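Local coordinates for putative L-alanine-DL-glutamate epimerase (PDB 3GO2), which probably acts as a racemase or epimerase, a magnesium-binding member of the mandelate racemase/muconate lactonizing enzyme family, at residues Trp17-His21 with Asn319-His323; His65-Phe69 with Trp299-Lys303; Pro106-Leu111 with Asn331-Ala335; Arg157-Ala161 with Gln363-Leu367; Val286-Asp292 with Ile313-His318. All coordinates share one frame; numbering follows the deposited sequence.

Contact 1 (Trp17-His21 with Asn319-His323)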
# COMPACT_ATOMS: atom_id res chain seq x y z
N TRP A 17 16.18 -26.58 37.61
CA TRP A 17 16.29 -25.12 37.56
C TRP A 17 14.96 -24.46 37.23
O TRP A 17 14.86 -23.25 37.05
CB TRP A 17 17.34 -24.72 36.52
CG TRP A 17 17.04 -25.25 35.15
CD1 TRP A 17 17.27 -26.51 34.69
CD2 TRP A 17 16.44 -24.53 34.07
NE1 TRP A 17 16.86 -26.62 33.39
CE2 TRP A 17 16.33 -25.42 32.99
CE3 TRP A 17 15.97 -23.23 33.92
CZ2 TRP A 17 15.81 -25.04 31.76
CZ3 TRP A 17 15.44 -22.85 32.70
CH2 TRP A 17 15.35 -23.75 31.64
N ARG A 18 13.92 -25.30 37.15
CA ARG A 18 12.58 -24.90 36.87
C ARG A 18 11.68 -26.04 37.35
O ARG A 18 12.16 -27.08 37.78
CB ARG A 18 12.39 -24.66 35.37
CG ARG A 18 12.73 -25.88 34.54
CD ARG A 18 12.52 -25.64 33.05
NE ARG A 18 12.96 -26.81 32.29
CZ ARG A 18 12.84 -26.94 30.97
NH1 ARG A 18 12.29 -25.97 30.23
NH2 ARG A 18 13.28 -28.05 30.38
N ASN A 19 10.37 -25.85 37.24
CA ASN A 19 9.43 -26.90 37.53
C ASN A 19 8.72 -27.35 36.28
O ASN A 19 8.66 -26.61 35.29
CB ASN A 19 8.38 -26.40 38.51
CG ASN A 19 8.99 -26.02 39.85
OD1 ASN A 19 9.86 -26.74 40.35
ND2 ASN A 19 8.54 -24.92 40.42
N TYR A 20 8.17 -28.55 36.34
CA TYR A 20 7.20 -28.98 35.34
C TYR A 20 5.82 -28.83 35.92
O TYR A 20 5.64 -28.99 37.11
CB TYR A 20 7.37 -30.44 35.00
CG TYR A 20 8.61 -30.84 34.26
CD1 TYR A 20 9.33 -29.95 33.45
CD2 TYR A 20 9.03 -32.17 34.29
CE1 TYR A 20 10.44 -30.36 32.77
CE2 TYR A 20 10.13 -32.57 33.59
CZ TYR A 20 10.83 -31.67 32.83
OH TYR A 20 11.93 -32.12 32.13
N HIS A 21 4.84 -28.56 35.07
CA HIS A 21 3.45 -28.51 35.48
C HIS A 21 2.58 -29.38 34.58
O HIS A 21 2.87 -29.54 33.41
CB HIS A 21 2.91 -27.07 35.39
CG HIS A 21 3.67 -26.09 36.22
ND1 HIS A 21 3.18 -25.58 37.40
CD2 HIS A 21 4.86 -25.47 36.01
CE1 HIS A 21 4.03 -24.71 37.90
NE2 HIS A 21 5.06 -24.62 37.08
N ASN A 319 9.59 -26.97 21.60
CA ASN A 319 9.58 -28.15 22.45
C ASN A 319 10.85 -28.22 23.26
O ASN A 319 11.87 -28.66 22.75
CB ASN A 319 9.44 -29.39 21.58
CG ASN A 319 9.32 -30.65 22.40
OD1 ASN A 319 8.48 -30.73 23.28
ND2 ASN A 319 10.17 -31.63 22.12
N PHE A 320 10.78 -27.79 24.52
CA PHE A 320 11.96 -27.73 25.38
C PHE A 320 11.62 -27.99 26.86
O PHE A 320 12.25 -27.45 27.77
CB PHE A 320 12.73 -26.42 25.15
CG PHE A 320 12.12 -25.21 25.78
CD1 PHE A 320 12.77 -24.55 26.84
CD2 PHE A 320 10.90 -24.71 25.34
CE1 PHE A 320 12.20 -23.42 27.42
CE2 PHE A 320 10.34 -23.59 25.94
CZ PHE A 320 10.98 -22.96 26.97
N TYR A 321 10.64 -28.85 27.06
CA TYR A 321 10.11 -29.12 28.38
C TYR A 321 10.31 -30.62 28.66
O TYR A 321 11.32 -31.21 28.27
CB TYR A 321 8.62 -28.76 28.38
CG TYR A 321 8.24 -27.43 27.71
CD1 TYR A 321 8.32 -26.24 28.43
CD2 TYR A 321 7.76 -27.39 26.38
CE1 TYR A 321 7.93 -24.98 27.84
CE2 TYR A 321 7.38 -26.15 25.76
CZ TYR A 321 7.47 -24.96 26.52
OH TYR A 321 7.08 -23.73 25.98
N GLY A 322 9.34 -31.25 29.32
CA GLY A 322 9.46 -32.66 29.68
C GLY A 322 9.00 -33.62 28.59
O GLY A 322 8.60 -33.21 27.50
N HIS A 323 9.05 -34.91 28.90
CA HIS A 323 8.68 -35.93 27.90
C HIS A 323 7.26 -35.79 27.41
O HIS A 323 6.98 -36.10 26.27
CB HIS A 323 8.85 -37.36 28.43
CG HIS A 323 10.27 -37.81 28.54
ND1 HIS A 323 11.31 -37.23 27.84
CD2 HIS A 323 10.82 -38.82 29.26
CE1 HIS A 323 12.43 -37.86 28.12
NE2 HIS A 323 12.16 -38.83 28.98
O HOH W 1 13.90 -30.18 28.14
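R18 and Y20 of the N-terminal capping domain meet F320, Y321 and G322 in the loop that follows strand 314-317 of the barrel, a junction in the two-domain enolase-superfamily fold. The contact illustrates how a long polar side chain can reach from one domain to the backbone of another. CG of R18 lies between its backbone N and carbonyl carbon (chi1 57°), and from there the chain runs fully extended to the guanidinium. Its two end nitrogens close on a single acceptor: NH1 and NH2 of R18 each lie 2.9 Å from F320 O, which sits near the guanidinium plane and receives them from opposite faces of its own carbonyl plane. Neither bond is straight, as expected when two donors share one oxygen. W17 CZ2 lies over the rim of one face of the same guanidinium, while the F320 ring stands beside R18 NH1, its plane 41° from that of the guanidinium. Packing is also close at G322, whose CA comes within 3.5 Å of Y20 OH; that hydroxyl is bonded to E352, and G322 N to E36.

The looser side lies beyond R18 NH2, where a water mediates the polar link to Y321. It makes a weak bond with this nitrogen and donates a sound one, 2.8 Å long, to Y321 O. The buried side leads to the active site: the F320 side chain approaches within about 3 Å of that of H125, a residue that binds 2-oxoglutarate, and about 7 Å of a magnesium ion. On the Y321 ring the hydroxyl OH is hydrogen-bonded to D292 OD1.

Contact 2 (His65-Phe69 with Trp299-Lys303)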
# COMPACT_ATOMS: atom_id res chain seq x y z
N HIS A 65 -14.31 -30.36 22.77
CA HIS A 65 -13.18 -29.49 23.09
C HIS A 65 -13.27 -28.13 22.42
O HIS A 65 -12.91 -27.12 23.05
CB HIS A 65 -11.81 -30.18 22.89
CG HIS A 65 -11.55 -30.70 21.50
ND1 HIS A 65 -11.01 -29.92 20.50
CD2 HIS A 65 -11.73 -31.93 20.96
CE1 HIS A 65 -10.85 -30.65 19.41
NE2 HIS A 65 -11.27 -31.89 19.66
N GLU A 66 -13.76 -28.06 21.19
CA GLU A 66 -13.87 -26.75 20.56
C GLU A 66 -14.99 -25.91 21.21
O GLU A 66 -14.90 -24.68 21.24
CB GLU A 66 -14.05 -26.90 19.06
CG GLU A 66 -13.97 -25.63 18.35
CD GLU A 66 -12.57 -25.06 18.15
OE1 GLU A 66 -11.54 -25.38 18.81
OE2 GLU A 66 -12.54 -24.17 17.29
N ARG A 67 -16.01 -26.56 21.76
CA ARG A 67 -16.99 -25.84 22.57
C ARG A 67 -16.31 -25.19 23.78
O ARG A 67 -16.54 -24.00 24.09
CB ARG A 67 -18.11 -26.78 23.06
CG ARG A 67 -19.24 -26.08 23.81
CD ARG A 67 -19.83 -27.01 24.88
NE ARG A 67 -18.85 -27.33 25.92
CZ ARG A 67 -18.43 -26.50 26.87
NH1 ARG A 67 -18.93 -25.27 26.99
NH2 ARG A 67 -17.50 -26.91 27.72
N PHE A 68 -15.51 -25.97 24.51
CA PHE A 68 -14.77 -25.42 25.66
C PHE A 68 -13.90 -24.23 25.21
O PHE A 68 -13.85 -23.19 25.86
CB PHE A 68 -13.90 -26.46 26.37
CG PHE A 68 -12.81 -25.84 27.22
CD1 PHE A 68 -13.11 -25.28 28.44
CD2 PHE A 68 -11.52 -25.72 26.73
CE1 PHE A 68 -12.13 -24.66 29.20
CE2 PHE A 68 -10.52 -25.09 27.49
CZ PHE A 68 -10.84 -24.56 28.73
N PHE A 69 -13.18 -24.41 24.11
CA PHE A 69 -12.31 -23.35 23.64
C PHE A 69 -13.11 -22.08 23.35
O PHE A 69 -12.74 -20.97 23.76
CB PHE A 69 -11.51 -23.77 22.40
CG PHE A 69 -10.61 -22.68 21.91
CD1 PHE A 69 -9.37 -22.48 22.49
CD2 PHE A 69 -11.03 -21.83 20.92
CE1 PHE A 69 -8.57 -21.43 22.06
CE2 PHE A 69 -10.25 -20.77 20.52
CZ PHE A 69 -9.01 -20.58 21.08
N TRP A 299 -5.05 -28.30 18.95
CA TRP A 299 -6.13 -28.11 17.98
C TRP A 299 -6.01 -26.74 17.37
O TRP A 299 -6.11 -26.57 16.16
CB TRP A 299 -7.49 -28.32 18.63
CG TRP A 299 -8.60 -28.48 17.66
CD1 TRP A 299 -9.55 -27.56 17.33
CD2 TRP A 299 -8.87 -29.63 16.86
NE1 TRP A 299 -10.42 -28.10 16.40
CE2 TRP A 299 -10.01 -29.37 16.10
CE3 TRP A 299 -8.27 -30.89 16.76
CZ2 TRP A 299 -10.55 -30.31 15.21
CZ3 TRP A 299 -8.82 -31.81 15.90
CH2 TRP A 299 -9.93 -31.52 15.15
N GLN A 300 -5.76 -25.74 18.21
CA GLN A 300 -5.55 -24.39 17.71
C GLN A 300 -4.29 -24.33 16.83
O GLN A 300 -4.28 -23.62 15.83
CB GLN A 300 -5.44 -23.39 18.87
CG GLN A 300 -6.62 -23.37 19.85
CD GLN A 300 -7.97 -23.39 19.16
OE1 GLN A 300 -8.22 -22.58 18.27
NE2 GLN A 300 -8.82 -24.35 19.53
N SER A 301 -3.27 -25.11 17.18
CA SER A 301 -2.03 -25.13 16.42
C SER A 301 -2.22 -25.72 15.04
O SER A 301 -1.51 -25.32 14.11
CB SER A 301 -0.94 -25.91 17.18
OG SER A 301 -0.73 -25.28 18.42
N MET A 302 -3.16 -26.66 14.87
CA MET A 302 -3.48 -27.17 13.53
C MET A 302 -4.02 -26.04 12.62
O MET A 302 -3.69 -25.96 11.42
CB MET A 302 -4.46 -28.36 13.60
CG MET A 302 -3.94 -29.59 14.32
SD MET A 302 -2.34 -30.29 13.80
CE MET A 302 -2.86 -30.85 12.15
N LYS A 303 -4.84 -25.15 13.20
CA LYS A 303 -5.36 -24.00 12.49
C LYS A 303 -4.21 -23.09 12.00
O LYS A 303 -4.17 -22.68 10.82
CB LYS A 303 -6.32 -23.21 13.39
CG LYS A 303 -7.56 -23.97 13.87
CD LYS A 303 -8.39 -23.11 14.82
CE LYS A 303 -9.56 -23.90 15.38
NZ LYS A 303 -10.32 -23.06 16.40
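K303 NZ is gripped by two oxygens, one from each helix: it forms a salt bridge to E66 OE2 at 2.6 Å and donates to Q300 OE1 at 2.9 Å. A third bond joins the two acceptor groups, since Q300 NE2 donates a hydrogen bond to E66 OE1 at 3.0 Å, the acceptor lying almost in the plane of the Q300 amide. Lysine, carboxylate and amide thus form a closed ring of contacts in which both carboxylate oxygens use their syn lone pairs and the carboxylate and amide are nearly coplanar. Q300 NE2 has a further acceptor in E92, which probably helps to fix the amide's orientation.

The ring of F69 supplies the floor. It stacks flat against the Q300 amide, the planes only 3° apart, with Q300 CD 3.4 Å above the ring centre; Q300 CG adds a CH-pi contact over the same face. The bend of the glutamine at chi2 (-44°) lays the amide along the ring. On the other flank H65 turns an edge to W299, putting H65 CE1 3.4 Å from W299 CD2. This is a T-shaped pair, the planes 77° apart and the imidazole 4.6 Å from the five-membered ring, centroid to centroid.

The helices that carry these groups run nearly perpendicular, their axes 12.3 Å apart, so long side chains do the bridging. A second subunit packs on E66, W299 and K303. Flat stacking beneath a charged network here joins helix 65-76 of the capping domain to helix 298-310 of the barrel, the domain pairing typical of the enolase superfamily.

Contact 3 (Pro106-Leu111 with Asn331-Ala335); sequences PCYELL and NFAAA
N331 meets the turn at Y108 through its carboxamide: OD1 accepts from Y108 N at 3.0 Å, with an N-H...O angle of 140° and the donor tilted 26° from the carbonyl plane. C107 N is also near, but its angle is too poor for a bond. The other end of the amide, ND2, is held by M327 O one helical turn back, which helps to fix which way the group faces. A chi1 of 62° swings the Y108 ring toward the helix, bringing its CD2 to 3.3 Å from N331 OD1, while P106 CB lies over the rim of one face of that ring. L111 CD1 packs on N331 O at 3.6 Å.

F332 points away, toward helix 298-310, though its backbone N lies near the same leucine methyl. Helix 323-335 thus faces two ways, a barrel helix of the enolase-superfamily fold that here also receives the chain leaving helix 82-103 of the capping domain. That chain coils through successive i-to-i+3 backbone bonds, leaving Y108 N to N331. Further along, A334 CB touches Y108 CB at 4.2 Å. A335 brings its methyl CB to 3.8 Å from L111 CB and 3.6 Å from L111 O.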
# COMPACT_ATOMS: atom_id res chain seq x y z
N PRO A 106 -4.30 -43.04 19.15
CA PRO A 106 -3.29 -42.00 19.43
C PRO A 106 -3.84 -40.64 19.07
O PRO A 106 -4.70 -40.53 18.21
CB PRO A 106 -2.14 -42.33 18.47
CG PRO A 106 -2.48 -43.65 17.88
CD PRO A 106 -3.91 -43.90 18.01
N CYS A 107 -3.31 -39.59 19.67
CA CYS A 107 -3.88 -38.27 19.41
C CYS A 107 -3.80 -37.83 17.95
O CYS A 107 -4.70 -37.14 17.48
CB CYS A 107 -3.26 -37.22 20.30
SG CYS A 107 -4.04 -37.18 21.95
N TYR A 108 -2.77 -38.25 17.20
CA TYR A 108 -2.72 -37.87 15.78
C TYR A 108 -3.94 -38.35 14.97
O TYR A 108 -4.24 -37.81 13.92
CB TYR A 108 -1.41 -38.28 15.12
CG TYR A 108 -1.12 -39.78 15.09
CD1 TYR A 108 -1.85 -40.65 14.30
CD2 TYR A 108 -0.04 -40.30 15.81
CE1 TYR A 108 -1.54 -42.01 14.27
CE2 TYR A 108 0.27 -41.64 15.79
CZ TYR A 108 -0.46 -42.49 15.01
OH TYR A 108 -0.13 -43.83 15.00
N GLU A 109 -4.64 -39.38 15.46
CA GLU A 109 -5.87 -39.87 14.81
C GLU A 109 -7.00 -38.83 14.89
O GLU A 109 -7.96 -38.91 14.13
CB GLU A 109 -6.31 -41.18 15.46
CG GLU A 109 -7.03 -42.13 14.53
CD GLU A 109 -6.15 -42.54 13.37
OE1 GLU A 109 -5.98 -41.71 12.44
OE2 GLU A 109 -5.59 -43.66 13.41
N LEU A 110 -6.91 -37.89 15.83
CA LEU A 110 -7.88 -36.82 15.93
C LEU A 110 -7.49 -35.64 15.05
O LEU A 110 -8.30 -34.74 14.80
CB LEU A 110 -7.98 -36.31 17.36
CG LEU A 110 -8.36 -37.31 18.44
CD1 LEU A 110 -8.47 -36.55 19.76
CD2 LEU A 110 -9.64 -38.01 18.09
N LEU A 111 -6.26 -35.65 14.57
CA LEU A 111 -5.67 -34.48 13.90
C LEU A 111 -5.56 -34.60 12.38
O LEU A 111 -4.86 -33.82 11.73
CB LEU A 111 -4.29 -34.20 14.50
CG LEU A 111 -4.15 -34.03 16.01
CD1 LEU A 111 -2.69 -33.86 16.46
CD2 LEU A 111 -5.00 -32.90 16.54
N ASN A 331 2.76 -35.75 18.15
CA ASN A 331 1.49 -35.99 17.51
C ASN A 331 1.10 -34.88 16.52
O ASN A 331 0.57 -35.15 15.45
CB ASN A 331 0.39 -36.25 18.54
CG ASN A 331 0.46 -37.65 19.12
OD1 ASN A 331 -0.17 -38.57 18.59
ND2 ASN A 331 1.24 -37.83 20.19
N PHE A 332 1.35 -33.63 16.91
CA PHE A 332 1.21 -32.49 16.01
C PHE A 332 2.09 -32.67 14.78
O PHE A 332 1.64 -32.52 13.63
CB PHE A 332 1.61 -31.23 16.76
CG PHE A 332 1.73 -30.00 15.92
CD1 PHE A 332 0.60 -29.27 15.55
CD2 PHE A 332 2.97 -29.54 15.53
CE1 PHE A 332 0.75 -28.09 14.77
CE2 PHE A 332 3.10 -28.38 14.77
CZ PHE A 332 1.99 -27.65 14.42
N ALA A 333 3.36 -32.99 15.02
CA ALA A 333 4.34 -33.16 13.94
C ALA A 333 3.97 -34.31 12.98
O ALA A 333 4.26 -34.24 11.78
CB ALA A 333 5.72 -33.42 14.53
N ALA A 334 3.33 -35.35 13.50
CA ALA A 334 2.90 -36.45 12.67
C ALA A 334 1.86 -36.09 11.61
O ALA A 334 1.83 -36.69 10.52
CB ALA A 334 2.38 -37.58 13.56
N ALA A 335 1.00 -35.11 11.92
CA ALA A 335 -0.17 -34.80 11.13
C ALA A 335 -0.00 -33.57 10.20
O ALA A 335 -0.79 -33.38 9.25
CB ALA A 335 -1.37 -34.58 12.08

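Contact 4 (Arg157-Ala161 with Gln363-Leu367)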
# COMPACT_ATOMS: atom_id res chain seq x y z
N ARG A 157 26.32 -39.19 17.67
CA ARG A 157 25.03 -39.76 18.05
C ARG A 157 23.97 -39.68 16.93
O ARG A 157 22.81 -40.05 17.13
CB ARG A 157 24.54 -39.10 19.35
CG ARG A 157 25.35 -39.49 20.60
CD ARG A 157 24.98 -38.69 21.88
NE ARG A 157 23.65 -39.00 22.38
CZ ARG A 157 23.11 -38.46 23.48
NH1 ARG A 157 23.78 -37.59 24.21
NH2 ARG A 157 21.88 -38.81 23.85
N GLN A 158 24.40 -39.23 15.74
CA GLN A 158 23.62 -39.26 14.51
C GLN A 158 22.53 -38.17 14.46
O GLN A 158 21.58 -38.29 13.69
CB GLN A 158 22.98 -40.63 14.28
CG GLN A 158 23.97 -41.79 14.38
CD GLN A 158 25.05 -41.67 13.36
OE1 GLN A 158 26.21 -41.38 13.70
NE2 GLN A 158 24.71 -41.86 12.09
N PHE A 159 22.67 -37.14 15.28
CA PHE A 159 21.74 -35.99 15.17
C PHE A 159 22.18 -35.17 14.00
O PHE A 159 23.39 -35.11 13.70
CB PHE A 159 21.65 -35.22 16.48
CG PHE A 159 20.92 -35.99 17.52
CD1 PHE A 159 21.61 -36.77 18.45
CD2 PHE A 159 19.54 -36.07 17.50
CE1 PHE A 159 20.92 -37.55 19.38
CE2 PHE A 159 18.84 -36.84 18.43
CZ PHE A 159 19.53 -37.58 19.35
N ARG A 160 21.21 -34.64 13.27
CA ARG A 160 21.45 -33.99 11.99
C ARG A 160 21.50 -32.48 12.10
O ARG A 160 21.83 -31.81 11.12
CB ARG A 160 20.34 -34.35 11.02
CG ARG A 160 20.17 -35.84 10.79
CD ARG A 160 18.86 -36.12 10.12
NE ARG A 160 18.65 -37.56 9.95
CZ ARG A 160 17.64 -38.10 9.26
NH1 ARG A 160 16.71 -37.33 8.68
NH2 ARG A 160 17.56 -39.42 9.18
N ALA A 161 21.11 -31.97 13.27
CA ALA A 161 21.04 -30.52 13.53
C ALA A 161 21.10 -30.22 15.01
O ALA A 161 20.63 -31.01 15.83
CB ALA A 161 19.79 -29.93 12.91
N GLN A 363 15.95 -42.55 16.67
CA GLN A 363 16.77 -43.42 15.83
C GLN A 363 17.26 -42.64 14.63
O GLN A 363 16.46 -42.02 13.93
CB GLN A 363 15.95 -44.63 15.40
CG GLN A 363 16.70 -45.66 14.53
CD GLN A 363 15.77 -46.77 14.03
OE1 GLN A 363 14.79 -47.15 14.71
NE2 GLN A 363 16.04 -47.28 12.83
N ASN A 364 18.59 -42.63 14.42
CA ASN A 364 19.20 -41.96 13.27
C ASN A 364 18.73 -40.52 13.12
O ASN A 364 18.37 -40.09 12.03
CB ASN A 364 18.90 -42.73 11.98
CG ASN A 364 19.72 -42.24 10.77
OD1 ASN A 364 20.79 -41.66 10.93
ND2 ASN A 364 19.21 -42.49 9.56
N GLY A 365 18.66 -39.82 14.24
CA GLY A 365 18.33 -38.42 14.25
C GLY A 365 16.86 -38.10 14.11
O GLY A 365 16.53 -36.94 13.84
N GLU A 366 15.99 -39.10 14.26
CA GLU A 366 14.55 -38.87 14.09
C GLU A 366 13.81 -39.37 15.30
O GLU A 366 14.23 -40.32 15.94
CB GLU A 366 14.00 -39.59 12.87
CG GLU A 366 14.66 -39.19 11.55
CD GLU A 366 13.96 -39.80 10.37
OE1 GLU A 366 13.73 -41.01 10.38
OE2 GLU A 366 13.63 -39.05 9.43
N LEU A 367 12.70 -38.70 15.63
CA LEU A 367 11.82 -39.16 16.69
C LEU A 367 10.82 -40.15 16.13
O LEU A 367 10.19 -39.89 15.09
CB LEU A 367 11.07 -37.97 17.31
CG LEU A 367 9.97 -38.22 18.35
CD1 LEU A 367 10.49 -38.89 19.63
CD2 LEU A 367 9.27 -36.87 18.69
O HOH W 2 20.03 -40.37 16.66
O HOH W 3 21.25 -39.04 11.13
O HOH W 4 18.48 -34.98 14.16
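F159 and G365 bring their CA atoms to 4.3 Å where a Schellman motif, with Q158 at C-prime, ends helix 144-156 against the type I' turn Q363-E366. No clear direct hydrogen bond joins the two backbones; waters take over. One accepts from G365 N and donates to R157 O, each at 2.8 Å, and lies over the rim of one face of the F159 ring. Another bridges R160 N to G365 O. G365, without a side chain, lets Q158 O come within 3.3 Å of its CA.

The turn belongs to the short hairpin of strands 362-363 and 366-368, which stands beside strand 118-123, whereas the other segment leads into strand 161-168 of the barrel. Across this join R160 reaches over to the turn, extended from CG to NE, with CG anti to its carbonyl carbon (chi1 -58°). R160 NH2 comes to 3.0 Å from N364 O, and a water accepts from R160 NE at 3.2 Å. That water also lies beside Q158 O and N364 OD1. E366 CG rests 3.6 Å above one face of the R160 guanidinium, toward its rim, and the carboxylate plane is turned 32° against it. E366 OE2 reaches R160 NH1 in a long salt bridge of 3.6 Å.

Contact 5 (Val286-Asp292 with Ile313-His318); sequences VDVAIVD and INVAPH
V291 CG2 rests 4.0 Å from V315 CB, and A289 CB lies 3.9 Å from I313 CG2, forming the apolar centre on the helix-facing side of two parallel strands. V286 extends it through CG2 to I313 CD1. On the opposite face V288 CG1 approaches A316 CB, and I290 CG2 lies against H318 CB; this side looks toward W243 and E245 in the barrel interior.

Between the faces, the backbones illustrate parallel pairing. A289 uses both its groups, N to N314 O and O to A316 N at 3.0 Å. V291 does the same further on, N to A316 O at 2.9 Å and O to H318 N at 3.1 Å.

At the C-terminal ends the contact turns polar. D292 and H318 both carry CG opposite their backbone N (chi1 -167° and -170°), which brings the carboxylate and imidazole together. H318 ND1 donates to D292 OD1 at 2.7 Å; the oxygen is met from above its carboxylate plane, and the flat groups stand 87° apart. D292 OD2 caps W295 N, so both carboxylate oxygens are held. H318 also stacks with F320, its side chain near that of E269 and about 4 Å from a magnesium ion.

Strand 288-291 has strand 265-267 as its other neighbour, and the chain returns through helix 298-310 in a beta-alpha-beta crossover of the barrel. Helices 273-282 and 298-310 cover the A289, V291 and V315 face; at the far end N314 bonds to N190 of a neighbouring subunit.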
# COMPACT_ATOMS: atom_id res chain seq x y z
N VAL A 286 9.00 -14.05 7.87
CA VAL A 286 9.65 -15.33 8.25
C VAL A 286 9.84 -16.34 7.12
O VAL A 286 9.01 -16.47 6.21
CB VAL A 286 8.94 -16.05 9.42
CG1 VAL A 286 8.91 -15.16 10.68
CG2 VAL A 286 7.56 -16.49 9.01
N ASP A 287 10.96 -17.06 7.18
CA ASP A 287 11.08 -18.30 6.42
C ASP A 287 10.30 -19.44 7.09
O ASP A 287 9.62 -20.23 6.41
CB ASP A 287 12.54 -18.70 6.27
CG ASP A 287 13.30 -17.76 5.38
OD1 ASP A 287 13.34 -18.01 4.16
OD2 ASP A 287 13.82 -16.73 5.86
N VAL A 288 10.46 -19.56 8.41
CA VAL A 288 9.86 -20.65 9.19
C VAL A 288 9.08 -20.09 10.36
O VAL A 288 9.57 -19.19 11.04
CB VAL A 288 10.94 -21.59 9.71
CG1 VAL A 288 10.35 -22.67 10.63
CG2 VAL A 288 11.72 -22.21 8.53
N ALA A 289 7.88 -20.61 10.59
CA ALA A 289 7.08 -20.22 11.74
C ALA A 289 7.16 -21.27 12.83
O ALA A 289 6.81 -22.43 12.60
CB ALA A 289 5.63 -19.93 11.34
N ILE A 290 7.69 -20.89 14.00
CA ILE A 290 7.72 -21.76 15.16
C ILE A 290 6.39 -21.64 15.89
O ILE A 290 5.94 -20.52 16.17
CB ILE A 290 8.90 -21.43 16.08
CG1 ILE A 290 10.22 -21.62 15.29
CG2 ILE A 290 8.89 -22.36 17.31
CD1 ILE A 290 11.37 -20.86 15.88
N VAL A 291 5.73 -22.77 16.13
CA VAL A 291 4.41 -22.78 16.77
C VAL A 291 4.55 -23.46 18.12
O VAL A 291 5.03 -24.58 18.20
CB VAL A 291 3.38 -23.53 15.93
CG1 VAL A 291 2.02 -23.54 16.62
CG2 VAL A 291 3.26 -22.89 14.50
N ASP A 292 4.16 -22.78 19.19
CA ASP A 292 4.18 -23.41 20.52
C ASP A 292 2.80 -24.02 20.76
O ASP A 292 1.84 -23.33 21.06
CB ASP A 292 4.60 -22.44 21.61
CG ASP A 292 4.93 -23.15 22.91
OD1 ASP A 292 5.96 -22.85 23.55
OD2 ASP A 292 4.18 -24.09 23.22
N ILE A 313 4.67 -21.48 4.10
CA ILE A 313 5.59 -21.44 5.20
C ILE A 313 5.49 -22.75 5.97
O ILE A 313 4.39 -23.17 6.32
CB ILE A 313 5.21 -20.26 6.15
CG1 ILE A 313 5.37 -18.92 5.43
CG2 ILE A 313 6.03 -20.30 7.44
CD1 ILE A 313 4.81 -17.74 6.20
N ASN A 314 6.63 -23.39 6.21
CA ASN A 314 6.67 -24.58 7.03
C ASN A 314 6.83 -24.20 8.50
O ASN A 314 7.36 -23.11 8.83
CB ASN A 314 7.81 -25.51 6.58
CG ASN A 314 7.50 -26.20 5.27
OD1 ASN A 314 6.39 -26.10 4.76
ND2 ASN A 314 8.49 -26.90 4.70
N VAL A 315 6.36 -25.09 9.37
CA VAL A 315 6.29 -24.79 10.81
C VAL A 315 7.14 -25.76 11.61
O VAL A 315 7.43 -26.87 11.15
CB VAL A 315 4.83 -24.84 11.33
CG1 VAL A 315 3.97 -23.87 10.57
CG2 VAL A 315 4.25 -26.26 11.20
N ALA A 316 7.56 -25.33 12.79
CA ALA A 316 8.33 -26.20 13.68
C ALA A 316 7.77 -26.04 15.09
O ALA A 316 7.59 -24.93 15.55
CB ALA A 316 9.81 -25.82 13.68
N PRO A 317 7.53 -27.16 15.79
CA PRO A 317 7.10 -27.01 17.18
C PRO A 317 8.17 -26.48 18.11
O PRO A 317 9.37 -26.73 17.91
CB PRO A 317 6.77 -28.45 17.62
CG PRO A 317 6.88 -29.26 16.46
CD PRO A 317 7.47 -28.56 15.33
N HIS A 318 7.72 -25.71 19.11
CA HIS A 318 8.54 -25.27 20.21
C HIS A 318 8.46 -26.36 21.28
O HIS A 318 7.38 -26.67 21.82
CB HIS A 318 8.01 -23.95 20.74
CG HIS A 318 8.89 -23.28 21.72
ND1 HIS A 318 8.41 -22.36 22.62
CD2 HIS A 318 10.23 -23.34 21.91
CE1 HIS A 318 9.42 -21.87 23.31
NE2 HIS A 318 10.53 -22.46 22.92
O HOH W 5 9.38 -22.58 5.25

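In the fold
From the N terminus, residues 17-21 open the first loop, closed by 319-323 as contact 1; contact 2 (65-69 with 299-303) nests inside it. Contact 3 starts at 106-111 and ends at 331-335, crossing contacts 1 and 2. Contact 4, from 157-161 to 363-367, crosses all three. Contact 5 spans the short 286-318 interval, nested within contacts 1, 3 and 4 but crossing contact 2, whose helix 298-310 lies between its strands. Contacts 1 to 3 bind capping domain to barrel, contact 5 joins neighbouring barrel strands, and contact 4 brings a late hairpin against the barrel's beginning. Contact 5 touches contacts 1, 2 and 3; contact 4 touches none.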